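Long-range contacts in enoyl-CoA hydratase/isomerase (Mycobacterium avium, PDB 3P5M), which probably hydrates or isomerises enoyl-CoA thioesters: residues A97-A102 against D115-A120; V51-L56 against P92-A97. One frame throughout, in Å; residues are numbered along the deposited sequence.

In the fold
Both contacts belong to the six-stranded mixed sheet of the crotonase-type core, and both use strand 95-99. Interaction 2 joins it to strand 53-58 and interaction 1 to strand 116-119, so the three run parallel and side by side, with the two contact centres about 13 Å apart. Ala97 serves in each: its N and O bond to strand 116-119, and its CA-H side meets Leu56 O of strand 53-58. Gly98 N then lies 2.9 Å from Leu56 O, a probable hydrogen bond that carries the strand pairing of interaction 2 one residue beyond Ala97. From the segment of interaction 1, Asp115 OD2 comes within 2.9 Å of Val95 N, probably as a second bond between the contacts, and the same carboxylate forms a salt bridge with Lys206.

Interaction 1 of 2, residues A97-A102 against D115-A120; sequences AGVHGA and DLVVAA
Ala97 and Val99 lie in parallel register with Val117 and Ala119, and these two residues of strand 95-99, the ones most covered by the contact, put their backbone N-H and C=O groups toward strand 116-119. Ala97 N donates to Leu116 O at 3.0 Å, and Ala97 O takes the N-H of Val118 at 2.8 Å, a nearly straight bond (172° at the hydrogen). Val99 repeats the pattern two residues on: its N reaches Val118 O, and its O receives Ala120 N at 2.8 Å. The latter oxygen also has a weak hydrogen bond from Ser123 OG.

On the sheet face of Ala97, Val99 and Val117, the methyls touch. Val117 divides its branches between two neighbours: CG1, anti to the backbone N (chi1 172°), meets Val99 CG2 at 3.7 Å, while CG2 stands 4.1 Å from Ala97 CB. The Val99 and Val117 side chains slant across each other, and Phe125 of strand 124-126 also touches Val99. On the other face Val118 packs against Ile96 of the same sheet and Leu187 of helix 183-195.

Past the strand end, Ala120 CB sits 3.5 Å from Val99 O and 3.8 Å from His100 CB. The imidazole of His100 leads away from strand 116-119, its NE2 hydrogen-bonded to Gly60 O. Strand 102-104 and helix 106-113 come between the two strands in the chain, so the parallel pair joins successive turns of the beta-beta-alpha spiral characteristic of the crotonase fold.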
loop_
_atom_site.group_PDB
_atom_site.type_symbol
_atom_site.label_atom_id
_atom_site.label_comp_id
_atom_site.label_asym_id
_atom_site.label_seq_id
_atom_site.Cartn_x
_atom_site.Cartn_y
_atom_site.Cartn_z
ATOM N N ALA B 97 -6.085 15.886 -19.437
ATOM C CA ALA B 97 -5.017 15.204 -20.153
ATOM C C ALA B 97 -5.274 13.682 -20.173
ATOM O O ALA B 97 -5.389 13.062 -19.137
ATOM C CB ALA B 97 -3.647 15.545 -19.520
ATOM N N GLY B 98 -5.400 13.087 -21.359
ATOM C CA GLY B 98 -5.397 11.638 -21.448
ATOM C C GLY B 98 -3.974 11.295 -21.817
ATOM O O GLY B 98 -3.527 11.591 -22.913
ATOM N N VAL B 99 -3.237 10.718 -20.893
ATOM C CA VAL B 99 -1.805 10.475 -21.098
ATOM C C VAL B 99 -1.522 8.979 -21.325
ATOM O O VAL B 99 -1.705 8.138 -20.423
ATOM C CB VAL B 99 -0.970 10.950 -19.898
ATOM C CG1 VAL B 99 0.520 10.681 -20.128
ATOM C CG2 VAL B 99 -1.182 12.442 -19.641
ATOM N N HIS B 100 -1.055 8.651 -22.523
ATOM C CA HIS B 100 -0.568 7.292 -22.772
ATOM C C HIS B 100 0.925 7.457 -23.072
ATOM O O HIS B 100 1.373 8.536 -23.466
ATOM C CB HIS B 100 -1.334 6.653 -23.950
ATOM C CG HIS B 100 -0.842 7.106 -25.283
ATOM N ND1 HIS B 100 -0.945 8.421 -25.705
ATOM C CD2 HIS B 100 -0.182 6.437 -26.270
ATOM C CE1 HIS B 100 -0.375 8.542 -26.894
ATOM N NE2 HIS B 100 0.093 7.356 -27.258
ATOM N N GLY B 101 1.723 6.422 -22.864
ATOM C CA GLY B 101 3.149 6.532 -23.138
ATOM C C GLY B 101 3.875 7.650 -22.403
ATOM O O GLY B 101 3.455 8.091 -21.305
ATOM N N ALA B 102 4.952 8.131 -23.031
ATOM C CA ALA B 102 5.866 9.089 -22.395
ATOM C C ALA B 102 5.265 10.486 -22.252
ATOM O O ALA B 102 4.714 11.029 -23.215
ATOM C CB ALA B 102 7.215 9.139 -23.172
ATOM N N ASP B 115 -6.455 20.057 -15.223
ATOM C CA ASP B 115 -7.283 19.798 -14.040
ATOM C C ASP B 115 -7.417 18.342 -13.632
ATOM O O ASP B 115 -7.456 18.043 -12.465
ATOM C CB ASP B 115 -8.646 20.422 -14.248
ATOM C CG ASP B 115 -8.514 21.863 -14.620
ATOM O OD1 ASP B 115 -8.027 22.600 -13.740
ATOM O OD2 ASP B 115 -8.840 22.224 -15.759
ATOM N N LEU B 116 -7.491 17.447 -14.600
ATOM C CA LEU B 116 -7.569 16.019 -14.337
ATOM C C LEU B 116 -6.633 15.386 -15.325
ATOM O O LEU B 116 -6.482 15.905 -16.428
ATOM C CB LEU B 116 -8.997 15.519 -14.572
ATOM C CG LEU B 116 -10.116 16.175 -13.752
ATOM C CD1 LEU B 116 -11.466 15.737 -14.272
ATOM C CD2 LEU B 116 -9.968 15.857 -12.233
ATOM N N VAL B 117 -5.970 14.305 -14.928
ATOM C CA VAL B 117 -5.088 13.538 -15.833
ATOM C C VAL B 117 -5.540 12.092 -15.747
ATOM O O VAL B 117 -5.673 11.553 -14.646
ATOM C CB VAL B 117 -3.599 13.625 -15.411
ATOM C CG1 VAL B 117 -2.716 12.659 -16.256
ATOM C CG2 VAL B 117 -3.098 15.104 -15.515
ATOM N N VAL B 118 -5.804 11.487 -16.901
ATOM C CA VAL B 118 -6.199 10.077 -16.989
ATOM C C VAL B 118 -5.046 9.341 -17.666
ATOM O O VAL B 118 -4.755 9.545 -18.860
ATOM C CB VAL B 118 -7.542 9.884 -17.785
ATOM C CG1 VAL B 118 -7.940 8.410 -17.794
ATOM C CG2 VAL B 118 -8.716 10.737 -17.190
ATOM N N ALA B 119 -4.357 8.534 -16.884
ATOM C CA ALA B 119 -3.103 7.944 -17.321
ATOM C C ALA B 119 -3.309 6.480 -17.697
ATOM O O ALA B 119 -3.935 5.723 -16.942
ATOM C CB ALA B 119 -2.023 8.081 -16.204
ATOM N N ALA B 120 -2.795 6.110 -18.877
ATOM C CA ALA B 120 -2.771 4.718 -19.335
ATOM C C ALA B 120 -1.773 3.945 -18.492
ATOM O O ALA B 120 -0.770 4.555 -18.017
ATOM C CB ALA B 120 -2.381 4.677 -20.830
#

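Interaction 2 of 2, residues V51-L56 against P92-A97; sequences VRAVLL and PKPVIA
A beta-alpha-beta unit closes here: strand 53-58, helix 74-90 and strand 95-99 follow one another in the chain, and the two strands come back together in parallel in the core of the crotonase fold. Val54 N donates to Pro94 O at 2.9 Å, Ile96 N to Val54 O at 2.7 Å, and Leu56 N to Ile96 O, so Val54 and Ile96 each use both backbone groups across the gap.

Val54 and Val95 lie alongside each other, pointing the same way, with their CG1 methyls 4.2 Å apart; Ala45 of helix 32-47 touches Val54. On the sheet face of Leu55 and Ile96, Leu55 CD1 comes within 3.6 Å of Ile96 O and lies 4.3 Å from Ile96 CG2, beneath helix 183-195. At the start of the pair, the Pro94 ring sets CG against Arg52 O (3.5 Å) and Ala53 CB.

Lys93 reaches across to the residues ahead of strand 53-58. Its chain is extended beyond CG, which carries the ammonium to backbone carbonyls: NZ bonds Ala45 O, and NZ also donates a hydrogen bond to Val51 O, in the carbonyl plane, at 2.7 Å.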
loop_
_atom_site.group_PDB
_atom_site.type_symbol
_atom_site.label_atom_id
_atom_site.label_comp_id
_atom_site.label_asym_id
_atom_site.label_seq_id
_atom_site.Cartn_x
_atom_site.Cartn_y
_atom_site.Cartn_z
ATOM N N VAL B 51 -18.005 24.691 -26.248
ATOM C CA VAL B 51 -16.942 23.960 -25.554
ATOM C C VAL B 51 -17.155 24.031 -24.038
ATOM O O VAL B 51 -17.114 25.117 -23.428
ATOM C CB VAL B 51 -15.547 24.501 -25.925
ATOM C CG1 VAL B 51 -14.465 23.792 -25.127
ATOM C CG2 VAL B 51 -15.301 24.345 -27.422
ATOM N N ARG B 52 -17.421 22.873 -23.453
ATOM C CA ARG B 52 -17.553 22.756 -22.000
ATOM C C ARG B 52 -16.378 22.026 -21.314
ATOM O O ARG B 52 -16.319 21.948 -20.096
ATOM C CB ARG B 52 -18.876 22.092 -21.655
ATOM C CG ARG B 52 -20.010 23.098 -21.641
ATOM C CD ARG B 52 -21.302 22.408 -21.632
ATOM N NE ARG B 52 -21.715 22.025 -20.292
ATOM C CZ ARG B 52 -22.739 21.210 -20.059
ATOM N NH1 ARG B 52 -23.430 20.717 -21.089
ATOM N NH2 ARG B 52 -23.066 20.878 -18.820
ATOM N N ALA B 53 -15.488 21.438 -22.095
ATOM C CA ALA B 53 -14.311 20.749 -21.561
ATOM C C ALA B 53 -13.309 20.624 -22.679
ATOM O O ALA B 53 -13.682 20.561 -23.834
ATOM C CB ALA B 53 -14.652 19.378 -20.966
ATOM N N VAL B 54 -12.028 20.606 -22.325
ATOM C CA VAL B 54 -10.962 20.448 -23.295
ATOM C C VAL B 54 -10.263 19.112 -23.006
ATOM O O VAL B 54 -9.981 18.813 -21.851
ATOM C CB VAL B 54 -9.963 21.622 -23.179
ATOM C CG1 VAL B 54 -8.761 21.387 -24.056
ATOM C CG2 VAL B 54 -10.662 22.971 -23.538
ATOM N N LEU B 55 -10.021 18.312 -24.055
ATOM C CA LEU B 55 -9.268 17.070 -23.928
ATOM C C LEU B 55 -7.950 17.274 -24.614
ATOM O O LEU B 55 -7.908 17.716 -25.768
ATOM C CB LEU B 55 -10.001 15.896 -24.597
ATOM C CG LEU B 55 -9.246 14.554 -24.731
ATOM C CD1 LEU B 55 -8.833 13.934 -23.386
ATOM C CD2 LEU B 55 -9.999 13.558 -25.568
ATOM N N LEU B 56 -6.877 16.953 -23.904
ATOM C CA LEU B 56 -5.522 17.028 -24.410
ATOM C C LEU B 56 -4.910 15.640 -24.534
ATOM O O LEU B 56 -4.799 14.923 -23.555
ATOM C CB LEU B 56 -4.673 17.845 -23.436
ATOM C CG LEU B 56 -3.364 18.417 -23.926
ATOM C CD1 LEU B 56 -3.632 19.214 -25.199
ATOM C CD2 LEU B 56 -2.733 19.317 -22.830
ATOM N N PRO B 92 -11.291 29.094 -17.772
ATOM C CA PRO B 92 -12.360 28.785 -16.792
ATOM C C PRO B 92 -13.227 27.580 -17.199
ATOM O O PRO B 92 -14.457 27.553 -16.983
ATOM C CB PRO B 92 -13.155 30.115 -16.684
ATOM C CG PRO B 92 -12.923 30.803 -17.971
ATOM C CD PRO B 92 -11.490 30.424 -18.391
ATOM N N LYS B 93 -12.560 26.569 -17.730
ATOM C CA LYS B 93 -13.202 25.333 -18.156
ATOM C C LYS B 93 -12.274 24.166 -17.892
ATOM O O LYS B 93 -11.039 24.317 -17.956
ATOM C CB LYS B 93 -13.511 25.407 -19.659
ATOM C CG LYS B 93 -14.593 26.426 -20.005
ATOM C CD LYS B 93 -14.830 26.566 -21.525
ATOM C CE LYS B 93 -15.837 27.706 -21.822
ATOM N NZ LYS B 93 -16.330 27.690 -23.243
ATOM N N PRO B 94 -12.841 23.011 -17.550
ATOM C CA PRO B 94 -11.992 21.873 -17.217
ATOM C C PRO B 94 -11.168 21.369 -18.412
ATOM O O PRO B 94 -11.669 21.322 -19.542
ATOM C CB PRO B 94 -12.989 20.799 -16.745
ATOM C CG PRO B 94 -14.327 21.262 -17.306
ATOM C CD PRO B 94 -14.273 22.733 -17.312
ATOM N N VAL B 95 -9.900 21.051 -18.148
ATOM C CA VAL B 95 -8.955 20.585 -19.177
ATOM C C VAL B 95 -8.489 19.213 -18.688
ATOM O O VAL B 95 -7.981 19.099 -17.553
ATOM C CB VAL B 95 -7.722 21.529 -19.299
ATOM C CG1 VAL B 95 -6.766 21.071 -20.388
ATOM C CG2 VAL B 95 -8.168 22.979 -19.617
ATOM N N ILE B 96 -8.691 18.190 -19.523
ATOM C CA ILE B 96 -8.294 16.831 -19.189
ATOM C C ILE B 96 -7.164 16.348 -20.073
ATOM O O ILE B 96 -7.259 16.396 -21.300
ATOM C CB ILE B 96 -9.518 15.861 -19.255
ATOM C CG1 ILE B 96 -10.522 16.251 -18.193
ATOM C CG2 ILE B 96 -9.119 14.390 -19.075
ATOM C CD1 ILE B 96 -11.833 16.422 -18.755
ATOM N N ALA B 97 -6.085 15.886 -19.437
ATOM C CA ALA B 97 -5.017 15.204 -20.153
ATOM C C ALA B 97 -5.274 13.682 -20.173
ATOM O O ALA B 97 -5.389 13.062 -19.137
ATOM C CB ALA B 97 -3.647 15.545 -19.520
#